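Long-range contacts in ribosomal RNA small subunit methyltransferase E (Neisseria gonorrhoeae, PDB 5VM8), which probably methylates N3 of a uridine in 16S ribosomal RNA, with S-adenosyl methionine as the methyl donor: residues Leu83-Ile88 / Ala236-Met241; Gln89-Gly94 / Glu118-Arg123; Ile112-Ser117 / Leu156-Tyr161; Ser170-Leu175 / Ala194-Val199. All blocks are in the same frame, centred on the assembly; numbering follows the deposited sequence.

Interaction 1: residues Leu83-Ile88 / Ala236-Met241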
loop_
_atom_site.group_PDB
_atom_site.type_symbol
_atom_site.label_atom_id
_atom_site.label_comp_id
_atom_site.label_asym_id
_atom_site.label_seq_id
_atom_site.Cartn_x
_atom_site.Cartn_y
_atom_site.Cartn_z
ATOM N N LEU A 83 0.653 10.839 8.604
ATOM C CA LEU A 83 1.832 10.980 7.767
ATOM C C LEU A 83 1.542 10.414 6.378
ATOM O O LEU A 83 1.015 9.304 6.241
ATOM C CB LEU A 83 3.010 10.254 8.409
ATOM C CG LEU A 83 4.394 10.417 7.795
ATOM C CD1 LEU A 83 4.780 11.903 7.796
ATOM C CD2 LEU A 83 5.420 9.573 8.566
ATOM N N ASN A 84 1.900 11.173 5.356
ATOM C CA ASN A 84 1.678 10.806 3.964
ATOM C C ASN A 84 2.972 10.237 3.375
ATOM O O ASN A 84 3.943 10.964 3.190
ATOM C CB ASN A 84 1.204 12.039 3.200
ATOM C CG ASN A 84 0.569 11.701 1.893
ATOM O OD1 ASN A 84 1.131 10.969 1.093
ATOM N ND2 ASN A 84 -0.605 12.245 1.655
ATOM N N ILE A 85 2.999 8.933 3.107
ATOM C CA ILE A 85 4.174 8.248 2.562
ATOM C C ILE A 85 3.804 7.585 1.240
ATOM O O ILE A 85 2.979 6.668 1.216
ATOM C CB ILE A 85 4.721 7.180 3.522
ATOM C CG1 ILE A 85 4.989 7.766 4.905
ATOM C CG2 ILE A 85 5.989 6.548 2.930
ATOM C CD1 ILE A 85 5.106 6.692 5.985
ATOM N N THR A 86 4.466 7.990 0.156
ATOM C CA THR A 86 4.410 7.259 -1.109
ATOM C C THR A 86 5.660 6.396 -1.193
ATOM O O THR A 86 6.779 6.918 -1.177
ATOM C CB THR A 86 4.336 8.201 -2.314
ATOM O OG1 THR A 86 3.143 8.994 -2.247
ATOM C CG2 THR A 86 4.406 7.427 -3.653
ATOM N N LEU A 87 5.468 5.090 -1.333
ATOM C CA LEU A 87 6.561 4.150 -1.568
ATOM C C LEU A 87 6.728 4.006 -3.075
ATOM O O LEU A 87 5.839 3.491 -3.755
ATOM C CB LEU A 87 6.258 2.802 -0.919
ATOM C CG LEU A 87 7.110 1.589 -1.326
ATOM C CD1 LEU A 87 8.604 1.829 -1.105
ATOM C CD2 LEU A 87 6.628 0.329 -0.574
ATOM N N ILE A 88 7.835 4.514 -3.607
ATOM C CA ILE A 88 8.224 4.249 -4.985
ATOM C C ILE A 88 9.148 3.040 -4.964
ATOM O O ILE A 88 10.322 3.162 -4.594
ATOM C CB ILE A 88 8.934 5.446 -5.633
ATOM C CG1 ILE A 88 8.062 6.704 -5.633
ATOM C CG2 ILE A 88 9.310 5.113 -7.094
ATOM C CD1 ILE A 88 8.689 7.830 -6.427
ATOM N N ALA A 236 11.431 -1.596 7.388
ATOM C CA ALA A 236 11.992 -1.006 8.597
ATOM C C ALA A 236 11.951 0.512 8.525
ATOM O O ALA A 236 11.679 1.175 9.530
ATOM C CB ALA A 236 13.418 -1.511 8.825
ATOM N N ALA A 237 12.156 1.075 7.320
ATOM C CA ALA A 237 12.204 2.522 7.144
ATOM C C ALA A 237 10.842 3.154 7.370
ATOM O O ALA A 237 10.731 4.181 8.060
ATOM C CB ALA A 237 12.742 2.862 5.751
ATOM N N ILE A 238 9.792 2.550 6.807
ATOM C CA ILE A 238 8.435 3.067 6.989
ATOM C C ILE A 238 8.034 3.034 8.465
ATOM O O ILE A 238 7.449 3.996 8.981
ATOM C CB ILE A 238 7.449 2.278 6.105
ATOM C CG1 ILE A 238 7.801 2.495 4.626
ATOM C CG2 ILE A 238 6.006 2.659 6.398
ATOM C CD1 ILE A 238 7.059 1.594 3.611
ATOM N N ALA A 239 8.403 1.961 9.181
ATOM C CA ALA A 239 8.139 1.901 10.618
ATOM C C ALA A 239 8.918 2.984 11.348
ATOM O O ALA A 239 8.398 3.629 12.271
ATOM C CB ALA A 239 8.481 0.511 11.185
ATOM N N ALA A 240 10.176 3.187 10.951
ATOM C CA ALA A 240 10.973 4.270 11.518
ATOM C C ALA A 240 10.334 5.627 11.232
ATOM O O ALA A 240 10.349 6.524 12.083
ATOM C CB ALA A 240 12.399 4.218 10.955
ATOM N N MET A 241 9.767 5.793 10.032
ATOM C CA MET A 241 9.100 7.051 9.698
ATOM C C MET A 241 7.851 7.254 10.549
ATOM O O MET A 241 7.567 8.376 10.982
ATOM C CB MET A 241 8.730 7.076 8.211
ATOM C CG MET A 241 9.891 7.210 7.258
ATOM S SD MET A 241 9.385 7.071 5.507
ATOM C CE MET A 241 10.971 6.643 4.816
#

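Interaction 2: residues Gln89-Gly94 / Glu118-Arg123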
loop_
_atom_site.group_PDB
_atom_site.type_symbol
_atom_site.label_atom_id
_atom_site.label_comp_id
_atom_site.label_asym_id
_atom_site.label_seq_id
_atom_site.Cartn_x
_atom_site.Cartn_y
_atom_site.Cartn_z
ATOM N N GLN A 89 8.645 1.912 -5.473
ATOM C CA GLN A 89 9.285 0.603 -5.399
ATOM C C GLN A 89 9.613 0.094 -6.800
ATOM O O GLN A 89 8.710 -0.089 -7.626
ATOM C CB GLN A 89 8.354 -0.399 -4.699
ATOM C CG GLN A 89 8.897 -1.820 -4.645
ATOM C CD GLN A 89 10.126 -1.908 -3.769
ATOM O OE1 GLN A 89 10.046 -1.613 -2.571
ATOM N NE2 GLN A 89 11.281 -2.271 -4.358
ATOM N N SER A 90 10.886 -0.184 -7.049
ATOM C CA SER A 90 11.265 -0.855 -8.284
ATOM C C SER A 90 10.749 -2.282 -8.297
ATOM O O SER A 90 10.877 -3.002 -7.302
ATOM C CB SER A 90 12.776 -0.884 -8.464
ATOM O OG SER A 90 13.307 0.376 -8.169
ATOM N N ILE A 91 10.190 -2.686 -9.446
ATOM C CA ILE A 91 9.569 -3.995 -9.581
ATOM C C ILE A 91 10.579 -5.057 -9.204
ATOM O O ILE A 91 11.703 -5.059 -9.716
ATOM C CB ILE A 91 9.089 -4.239 -11.013
ATOM C CG1 ILE A 91 8.258 -3.070 -11.538
ATOM C CG2 ILE A 91 8.280 -5.504 -11.063
ATOM C CD1 ILE A 91 7.001 -2.881 -10.805
ATOM N N SER A 92 10.211 -5.899 -8.236
ATOM C CA SER A 92 10.991 -7.053 -7.829
ATOM C C SER A 92 10.161 -8.325 -7.993
ATOM O O SER A 92 8.937 -8.274 -8.189
ATOM C CB SER A 92 11.441 -6.890 -6.385
ATOM O OG SER A 92 11.973 -5.599 -6.243
ATOM N N SER A 93 10.838 -9.473 -7.971
ATOM C CA SER A 93 10.165 -10.744 -8.241
ATOM C C SER A 93 9.551 -11.346 -6.980
ATOM O O SER A 93 10.053 -11.168 -5.868
ATOM C CB SER A 93 11.079 -11.781 -8.906
ATOM O OG SER A 93 11.923 -12.459 -8.011
ATOM N N GLY A 94 8.430 -12.030 -7.187
ATOM C CA GLY A 94 7.657 -12.779 -6.215
ATOM C C GLY A 94 7.484 -12.299 -4.791
ATOM O O GLY A 94 6.862 -11.263 -4.549
ATOM N N GLU A 118 16.565 -0.129 -13.976
ATOM C CA GLU A 118 17.477 -0.794 -14.891
ATOM C C GLU A 118 17.551 -2.284 -14.607
ATOM O O GLU A 118 17.463 -3.111 -15.528
ATOM C CB GLU A 118 18.861 -0.153 -14.769
ATOM C CG GLU A 118 19.956 -0.875 -15.505
ATOM C CD GLU A 118 20.046 -0.479 -16.952
ATOM O OE1 GLU A 118 19.243 0.381 -17.372
ATOM O OE2 GLU A 118 20.916 -1.032 -17.663
ATOM N N ARG A 119 17.699 -2.648 -13.332
ATOM C CA ARG A 119 17.947 -4.029 -12.950
ATOM C C ARG A 119 16.669 -4.822 -12.683
ATOM O O ARG A 119 16.713 -5.826 -11.976
ATOM C CB ARG A 119 18.901 -4.076 -11.760
ATOM C CG ARG A 119 20.295 -3.638 -12.185
ATOM C CD ARG A 119 21.222 -3.499 -11.004
ATOM N NE ARG A 119 22.468 -2.870 -11.416
ATOM C CZ ARG A 119 23.468 -2.571 -10.601
ATOM N NH1 ARG A 119 23.368 -2.832 -9.309
ATOM N NH2 ARG A 119 24.560 -2.001 -11.075
ATOM N N CYS A 120 15.557 -4.418 -13.282
ATOM C CA CYS A 120 14.338 -5.202 -13.237
ATOM C C CYS A 120 14.520 -6.529 -13.968
ATOM O O CYS A 120 14.942 -6.559 -15.125
ATOM C CB CYS A 120 13.196 -4.407 -13.859
ATOM S SG CYS A 120 11.639 -5.264 -13.810
ATOM N N ILE A 121 14.176 -7.626 -13.289
ATOM C CA ILE A 121 14.217 -8.981 -13.820
ATOM C C ILE A 121 12.819 -9.598 -13.885
ATOM O O ILE A 121 12.681 -10.812 -14.018
ATOM C CB ILE A 121 15.173 -9.873 -13.007
ATOM C CG1 ILE A 121 14.754 -9.872 -11.528
ATOM C CG2 ILE A 121 16.611 -9.430 -13.216
ATOM C CD1 ILE A 121 15.751 -10.503 -10.559
ATOM N N VAL A 122 11.778 -8.778 -13.812
ATOM C CA VAL A 122 10.411 -9.263 -13.878
ATOM C C VAL A 122 9.893 -9.043 -15.293
ATOM O O VAL A 122 9.979 -7.936 -15.847
ATOM C CB VAL A 122 9.501 -8.576 -12.839
ATOM C CG1 VAL A 122 8.040 -8.961 -13.087
ATOM C CG2 VAL A 122 9.910 -8.954 -11.395
ATOM N N ARG A 123 9.365 -10.102 -15.877
ATOM C CA ARG A 123 8.820 -10.030 -17.217
ATOM C C ARG A 123 7.520 -9.234 -17.194
ATOM O O ARG A 123 6.616 -9.533 -16.414
ATOM C CB ARG A 123 8.607 -11.455 -17.731
ATOM C CG ARG A 123 7.953 -11.526 -19.073
ATOM C CD ARG A 123 8.396 -12.721 -19.840
ATOM N NE ARG A 123 7.793 -12.700 -21.153
ATOM C CZ ARG A 123 7.167 -13.729 -21.701
ATOM N NH1 ARG A 123 7.075 -14.875 -21.047
ATOM N NH2 ARG A 123 6.643 -13.616 -22.909
HETATM O O HOH W 1 13.272 -7.190 -10.542
#

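Interaction 3: residues Ile112-Ser117 / Leu156-Tyr161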
loop_
_atom_site.group_PDB
_atom_site.type_symbol
_atom_site.label_atom_id
_atom_site.label_comp_id
_atom_site.label_asym_id
_atom_site.label_seq_id
_atom_site.Cartn_x
_atom_site.Cartn_y
_atom_site.Cartn_z
ATOM N N ILE A 112 1.504 3.686 -3.468
ATOM C CA ILE A 112 2.566 2.836 -3.985
ATOM C C ILE A 112 2.691 3.073 -5.488
ATOM O O ILE A 112 1.701 2.989 -6.225
ATOM C CB ILE A 112 2.306 1.348 -3.681
ATOM C CG1 ILE A 112 2.330 1.112 -2.167
ATOM C CG2 ILE A 112 3.339 0.478 -4.388
ATOM C CD1 ILE A 112 1.457 -0.063 -1.699
ATOM N N GLN A 113 3.901 3.416 -5.926
ATOM C CA GLN A 113 4.214 3.700 -7.324
ATOM C C GLN A 113 5.231 2.662 -7.774
ATOM O O GLN A 113 6.437 2.828 -7.556
ATOM C CB GLN A 113 4.741 5.129 -7.497
ATOM C CG GLN A 113 5.161 5.501 -8.923
ATOM C CD GLN A 113 4.021 5.446 -9.924
ATOM O OE1 GLN A 113 3.228 6.388 -10.039
ATOM N NE2 GLN A 113 3.923 4.331 -10.647
ATOM N N PRO A 114 4.791 1.559 -8.373
ATOM C CA PRO A 114 5.751 0.587 -8.912
ATOM C C PRO A 114 6.452 1.153 -10.135
ATOM O O PRO A 114 5.823 1.779 -10.994
ATOM C CB PRO A 114 4.871 -0.608 -9.287
ATOM C CG PRO A 114 3.530 0.005 -9.590
ATOM C CD PRO A 114 3.396 1.210 -8.692
ATOM N N VAL A 115 7.757 0.909 -10.230
ATOM C CA VAL A 115 8.542 1.471 -11.323
ATOM C C VAL A 115 9.476 0.414 -11.877
ATOM O O VAL A 115 9.942 -0.480 -11.166
ATOM C CB VAL A 115 9.395 2.715 -10.957
ATOM C CG1 VAL A 115 8.551 3.845 -10.413
ATOM C CG2 VAL A 115 10.534 2.341 -10.032
ATOM N N ILE A 116 9.760 0.550 -13.165
ATOM C CA ILE A 116 10.765 -0.265 -13.824
ATOM C C ILE A 116 12.078 0.489 -13.724
ATOM O O ILE A 116 12.164 1.652 -14.129
ATOM C CB ILE A 116 10.409 -0.534 -15.290
ATOM C CG1 ILE A 116 8.954 -1.010 -15.408
ATOM C CG2 ILE A 116 11.398 -1.545 -15.847
ATOM C CD1 ILE A 116 8.477 -1.128 -16.829
ATOM N N SER A 117 13.064 -0.130 -13.104
ATOM C CA SER A 117 14.409 0.405 -13.062
ATOM C C SER A 117 15.294 -0.502 -13.898
ATOM O O SER A 117 14.843 -1.494 -14.475
ATOM C CB SER A 117 14.921 0.548 -11.620
ATOM O OG SER A 117 15.255 -0.701 -11.053
ATOM N N LEU A 156 -0.365 2.540 -8.185
ATOM C CA LEU A 156 -0.433 3.375 -9.376
ATOM C C LEU A 156 0.092 2.631 -10.610
ATOM O O LEU A 156 0.888 1.695 -10.490
ATOM C CB LEU A 156 0.339 4.666 -9.153
ATOM C CG LEU A 156 -0.155 5.491 -7.947
ATOM C CD1 LEU A 156 0.765 6.687 -7.651
ATOM C CD2 LEU A 156 -1.587 5.979 -8.146
ATOM N N PRO A 157 -0.362 3.011 -11.805
ATOM C CA PRO A 157 0.133 2.351 -13.023
ATOM C C PRO A 157 1.656 2.378 -13.116
ATOM O O PRO A 157 2.314 3.327 -12.686
ATOM C CB PRO A 157 -0.511 3.158 -14.153
ATOM C CG PRO A 157 -1.712 3.813 -13.543
ATOM C CD PRO A 157 -1.385 4.034 -12.091
ATOM N N ILE A 158 2.212 1.285 -13.638
ATOM C CA ILE A 158 3.655 1.154 -13.789
ATOM C C ILE A 158 4.201 2.237 -14.704
ATOM O O ILE A 158 3.616 2.553 -15.745
ATOM C CB ILE A 158 4.004 -0.245 -14.332
ATOM C CG1 ILE A 158 3.465 -1.330 -13.380
ATOM C CG2 ILE A 158 5.503 -0.349 -14.599
ATOM C CD1 ILE A 158 3.621 -2.741 -13.868
ATOM N N ILE A 159 5.331 2.815 -14.306
ATOM C CA ILE A 159 6.111 3.734 -15.123
ATOM C C ILE A 159 7.589 3.420 -14.929
ATOM O O ILE A 159 7.989 2.735 -13.985
ATOM C CB ILE A 159 5.840 5.218 -14.778
ATOM C CG1 ILE A 159 5.926 5.468 -13.264
ATOM C CG2 ILE A 159 4.493 5.651 -15.295
ATOM C CD1 ILE A 159 5.532 6.902 -12.846
ATOM N N GLY A 160 8.415 3.988 -15.800
ATOM C CA GLY A 160 9.838 3.845 -15.630
ATOM C C GLY A 160 10.356 4.707 -14.498
ATOM O O GLY A 160 9.697 5.627 -14.020
ATOM N N TYR A 161 11.570 4.381 -14.063
ATOM C CA TYR A 161 12.203 5.104 -12.967
ATOM C C TYR A 161 12.352 6.589 -13.280
ATOM O O TYR A 161 11.938 7.449 -12.489
ATOM C CB TYR A 161 13.556 4.463 -12.682
ATOM C CG TYR A 161 14.444 5.193 -11.710
ATOM C CD1 TYR A 161 14.341 4.963 -10.329
ATOM C CD2 TYR A 161 15.425 6.070 -12.166
ATOM C CE1 TYR A 161 15.184 5.614 -9.434
ATOM C CE2 TYR A 161 16.260 6.731 -11.280
ATOM C CZ TYR A 161 16.146 6.492 -9.923
ATOM O OH TYR A 161 16.985 7.138 -9.054
#

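Interaction 4: residues Ser170-Leu175 / Ala194-Val199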
loop_
_atom_site.group_PDB
_atom_site.type_symbol
_atom_site.label_atom_id
_atom_site.label_comp_id
_atom_site.label_asym_id
_atom_site.label_seq_id
_atom_site.Cartn_x
_atom_site.Cartn_y
_atom_site.Cartn_z
ATOM N N SER A 170 7.845 19.820 -5.633
ATOM C CA SER A 170 9.185 20.116 -5.140
ATOM C C SER A 170 9.243 20.083 -3.616
ATOM O O SER A 170 10.233 19.620 -3.039
ATOM C CB SER A 170 9.643 21.481 -5.660
ATOM O OG SER A 170 9.663 21.511 -7.074
ATOM N N GLU A 171 8.200 20.593 -2.950
ATOM C CA GLU A 171 8.199 20.735 -1.496
ATOM C C GLU A 171 8.203 19.397 -0.756
ATOM O O GLU A 171 8.479 19.384 0.447
ATOM C CB GLU A 171 7.003 21.595 -1.051
ATOM N N ASN A 172 7.948 18.282 -1.439
ATOM C CA ASN A 172 7.943 16.983 -0.777
ATOM C C ASN A 172 9.323 16.634 -0.232
ATOM O O ASN A 172 10.348 17.150 -0.677
ATOM C CB ASN A 172 7.455 15.898 -1.737
ATOM C CG ASN A 172 5.947 15.689 -1.664
ATOM O OD1 ASN A 172 5.220 16.526 -1.127
ATOM N ND2 ASN A 172 5.468 14.585 -2.231
ATOM N N THR A 173 9.328 15.778 0.780
ATOM C CA THR A 173 10.553 15.191 1.298
ATOM C C THR A 173 10.871 13.966 0.459
ATOM O O THR A 173 10.062 13.034 0.379
ATOM C CB THR A 173 10.391 14.843 2.788
ATOM O OG1 THR A 173 10.373 16.062 3.554
ATOM C CG2 THR A 173 11.543 13.956 3.286
ATOM N N LYS A 174 12.013 13.989 -0.201
ATOM C CA LYS A 174 12.344 13.044 -1.263
ATOM C C LYS A 174 13.553 12.236 -0.814
ATOM O O LYS A 174 14.657 12.777 -0.666
ATOM C CB LYS A 174 12.585 13.782 -2.578
ATOM C CG LYS A 174 11.424 14.716 -2.928
ATOM C CD LYS A 174 11.572 15.343 -4.335
ATOM C CE LYS A 174 12.392 16.633 -4.324
ATOM N NZ LYS A 174 11.642 17.775 -3.741
ATOM N N LEU A 175 13.321 10.954 -0.582
ATOM C CA LEU A 175 14.251 10.054 0.067
ATOM C C LEU A 175 14.519 8.869 -0.848
ATOM O O LEU A 175 13.590 8.322 -1.450
ATOM C CB LEU A 175 13.661 9.577 1.405
ATOM C CG LEU A 175 13.336 10.725 2.364
ATOM C CD1 LEU A 175 12.841 10.189 3.695
ATOM C CD2 LEU A 175 14.535 11.680 2.586
ATOM N N ALA A 194 4.506 15.893 2.773
ATOM C CA ALA A 194 4.471 14.516 2.326
ATOM C C ALA A 194 5.889 13.981 2.131
ATOM O O ALA A 194 6.850 14.733 1.915
ATOM C CB ALA A 194 3.659 14.397 1.042
ATOM N N ILE A 195 5.998 12.655 2.185
ATOM C CA ILE A 195 7.243 11.922 1.999
ATOM C C ILE A 195 7.114 11.041 0.764
ATOM O O ILE A 195 6.093 10.373 0.564
ATOM C CB ILE A 195 7.586 11.060 3.230
ATOM C CG1 ILE A 195 7.802 11.936 4.460
ATOM C CG2 ILE A 195 8.812 10.172 2.961
ATOM C CD1 ILE A 195 7.773 11.152 5.756
ATOM N N VAL A 196 8.166 11.033 -0.050
ATOM C CA VAL A 196 8.281 10.171 -1.212
ATOM C C VAL A 196 9.545 9.368 -0.992
ATOM O O VAL A 196 10.627 9.931 -0.783
ATOM C CB VAL A 196 8.324 10.963 -2.529
ATOM C CG1 VAL A 196 8.624 10.037 -3.684
ATOM C CG2 VAL A 196 6.991 11.638 -2.747
ATOM N N PHE A 197 9.404 8.056 -1.042
ATOM C CA PHE A 197 10.443 7.157 -0.606
ATOM C C PHE A 197 10.707 6.158 -1.719
ATOM O O PHE A 197 9.777 5.476 -2.155
ATOM C CB PHE A 197 9.900 6.514 0.684
ATOM C CG PHE A 197 10.665 5.362 1.190
ATOM C CD1 PHE A 197 12.022 5.452 1.394
ATOM C CD2 PHE A 197 9.999 4.215 1.570
ATOM C CE1 PHE A 197 12.731 4.396 1.920
ATOM C CE2 PHE A 197 10.696 3.149 2.087
ATOM C CZ PHE A 197 12.078 3.254 2.273
ATOM N N MET A 198 11.971 6.035 -2.141
ATOM C CA MET A 198 12.333 5.262 -3.328
ATOM C C MET A 198 13.181 4.057 -2.954
ATOM O O MET A 198 14.192 4.191 -2.255
ATOM C CB MET A 198 13.103 6.068 -4.342
ATOM C CG MET A 198 12.333 7.133 -5.023
ATOM S SD MET A 198 13.099 7.247 -6.639
ATOM C CE MET A 198 12.911 5.498 -7.011
ATOM N N VAL A 199 12.779 2.885 -3.431
ATOM C CA VAL A 199 13.471 1.653 -3.092
ATOM C C VAL A 199 13.811 0.881 -4.361
ATOM O O VAL A 199 12.989 0.784 -5.277
ATOM C CB VAL A 199 12.632 0.789 -2.124
ATOM C CG1 VAL A 199 13.395 -0.443 -1.736
ATOM C CG2 VAL A 199 12.282 1.614 -0.891
#

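Interaction 1: residues Leu83-Ile88 / Ala236-Met241
Leu83, Ile85 and Leu87 meet Ile238 and Met241 where the C-terminal helix 232-244 packs on strand 85-90 of the SPOUT methyltransferase domain. Strand 85-88 and helix 236-241 run nearly antiparallel, at 167°, with their axes 11.0 Å apart at closest approach. Apolar contacts do the work. Ile85 has CG1 beside its backbone N (chi1 -54°) and continues almost straight to CD1. That methyl reaches the helix at two points. Ile85 CD1 lies 4.2 Å from Ile238 CG2 and 4.3 Å from Met241 CB, one turn further on. Ile85 and Ile238 slant across each other. Further along the strand, CD2 of Leu87 comes up to CD1 of Ile238 at 4.4 Å. All five touching residues are buried. Leu87 and Ile238 also share Ser104 of helix 94-106, while Ala237 rests on Phe197 of the neighbouring strand.

Polar bonding stays within each element or goes to other neighbours. In the helix, Met241 N binds Ala237 O at 2.7 Å. On the strand, the backbone of Ile85 bonds to Thr110 and Ala111, and that of Thr86 to Ile195 and Phe197. One mixed contact remains, at Leu83. Leu83 CD2 sits 4.2 Å from Met241 CB and touches the backbone carbonyl of the same residue, 3.4 Å from Met241 O.

Interaction 2: residues Gln89-Gly94 / Glu118-Arg123
Ile91 and Ser93 run alongside Cys120 and Val122 in the same general direction, with CA atoms 6.1 Å apart for Ile91 and Cys120 and 5.8 Å for Ser93 and Val122. The two loops follow neighbouring parallel strands, 85-90 and 111-116, which helix 94-106 joins as a beta-alpha-beta unit of the SPOUT domain. Their backbones are linked through a water, which lies 2.8 Å from Ile91 O and accepts from Ile121 N.

Val122 and Ile91 carry the side-chain contact. Val122 CB meets Ile91 CG2 at 3.8 Å, and the two side chains cross at about a right angle. CG2 of Val122 lies against the peptide that joins Ser92 to Ser93, 3.4 Å from Ser92 O, and also reaches CB of Ser93. Around this pair, Trp136 of helix 128-147 packs on Ile91, and Arg132 of the same helix packs on Val122.

Two local bonds converge at the start of the first segment. Ser90 O accepts from both Gln89 NE2 and Ser92 OG, and it lies in the plane of the Gln89 amide. Ser93 N turns to Glu202 OE1. In the second loop the thiol has a double role. Cys120 SG stands anti to its own backbone N (chi1 -178°), 3.9 Å from Ile91 CB. Cys120 SG also receives Val122 N at 3.5 Å, with an N-H...S angle of 162°.

Interaction 3: residues Ile112-Ser117 / Leu156-Tyr161
Ile116 and Pro114 pack on Ile158 at the edge of the parallel sheet, where strand 159-160 pairs with strand 111-116. Helix 128-147 makes the crossover between these strands. Ile116 CG1 touches Ile158 CG2 at 3.6 Å, and Pro114 CG lies 4.0 Å from Ile158 CG1. Trp136 of the crossover helix touches both Pro114 and Ile158. On the other face of the sheet, Val115 and Ile159 pair through their CG1 atoms.

The backbone ladder is parallel. Ile116 N donates to Ile159 O at 2.9 Å, and Ile116 O receives Tyr161 N at 2.8 Å. At the far end Leu156 N points almost straight at Ile112 O (178° at H). The Tyr161 ring leads away, and its OH binds Glu209 O.

Gln113 supplies the polar edge. Its chain bends at chi2 (62°) and lays the amide between Leu156 CB and Ile159 CD1, which sit over opposite faces of it. Ile159 CD1 is 3.6 Å from Gln113 CD. Gln113 NE2 bonds to two carbonyl oxygens that lie in its amide plane. Pro114 O is 3.2 Å from Gln113 NE2, which stands above that carbonyl's plane. Pro157 O, across the contact, is 2.8 Å from Gln113 NE2.

Interaction 4: residues Ser170-Leu175 / Ala194-Val199
Thr173 and Leu175 use both their N-H and C=O groups toward segment 194-199. Thr173 N donates to Ala194 O at 2.9 Å. Thr173 O takes Val196 N at 2.8 Å, with 169° at the hydrogen. Leu175 N then donates to Val196 O at 2.9 Å, and Leu175 O takes Met198 N. This last bond is the most bent of the four, at 140°. CA-H groups of Ile195, Lys174 and Phe197 add longer contacts to the carbonyls Thr173 O, Val196 O and Leu175 O.

Lys174, Ile195 and Phe197 turn their backbone bonds to the outer neighbours. Such alternation belongs to a parallel sheet, here that of the SPOUT domain, in which strand 195-199 lies between 173-177 and 85-90. The backbone of Ile195 is held by Asn84 and Thr86, that of Phe197 by Thr86 and Ile88, and that of Lys174 by Gln219. Val199 O receives Ser90 OG.

Side chains fill in around the ladder. The Asn172 amide lies beside Ala194 and Val196: OD1 of Asn172 is 3.4 Å from Ala194 CB, and its ND2 is 3.4 Å from Val196 CG2. Asn172 O receives a weak bond from Lys174 NZ. On the face carrying Thr173, Leu175 and Phe197, Leu175 CD1 makes apolar contact with Ile195 CG2 at 4.1 Å. The Phe197 ring has Val199 CG2 3.5 Å above one face, offset toward the rim.

All four contacts belong to one parallel sheet and its flanks. Strand 85-90 is shared by interactions 1 and 2, whose centres lie 20 Å apart. Interaction 4 joins it on one side, with Ile88 N 2.6 Å from Phe197 O. Interaction 3 joins it on the other, with Leu87 O 2.9 Å from Gln113 N. Interactions 2 and 3 have centres about 10 Å apart and meet through Ile91 N and Val115 O at 2.8 Å. Interactions 3 and 4 touch where Tyr161 CE1 packs on Met198 CE. The structure is of the complex with S-adenosyl methionine; as in other SPOUT enzymes, the cofactor pocket is probably formed by the trefoil knot in the C-terminal part of this domain.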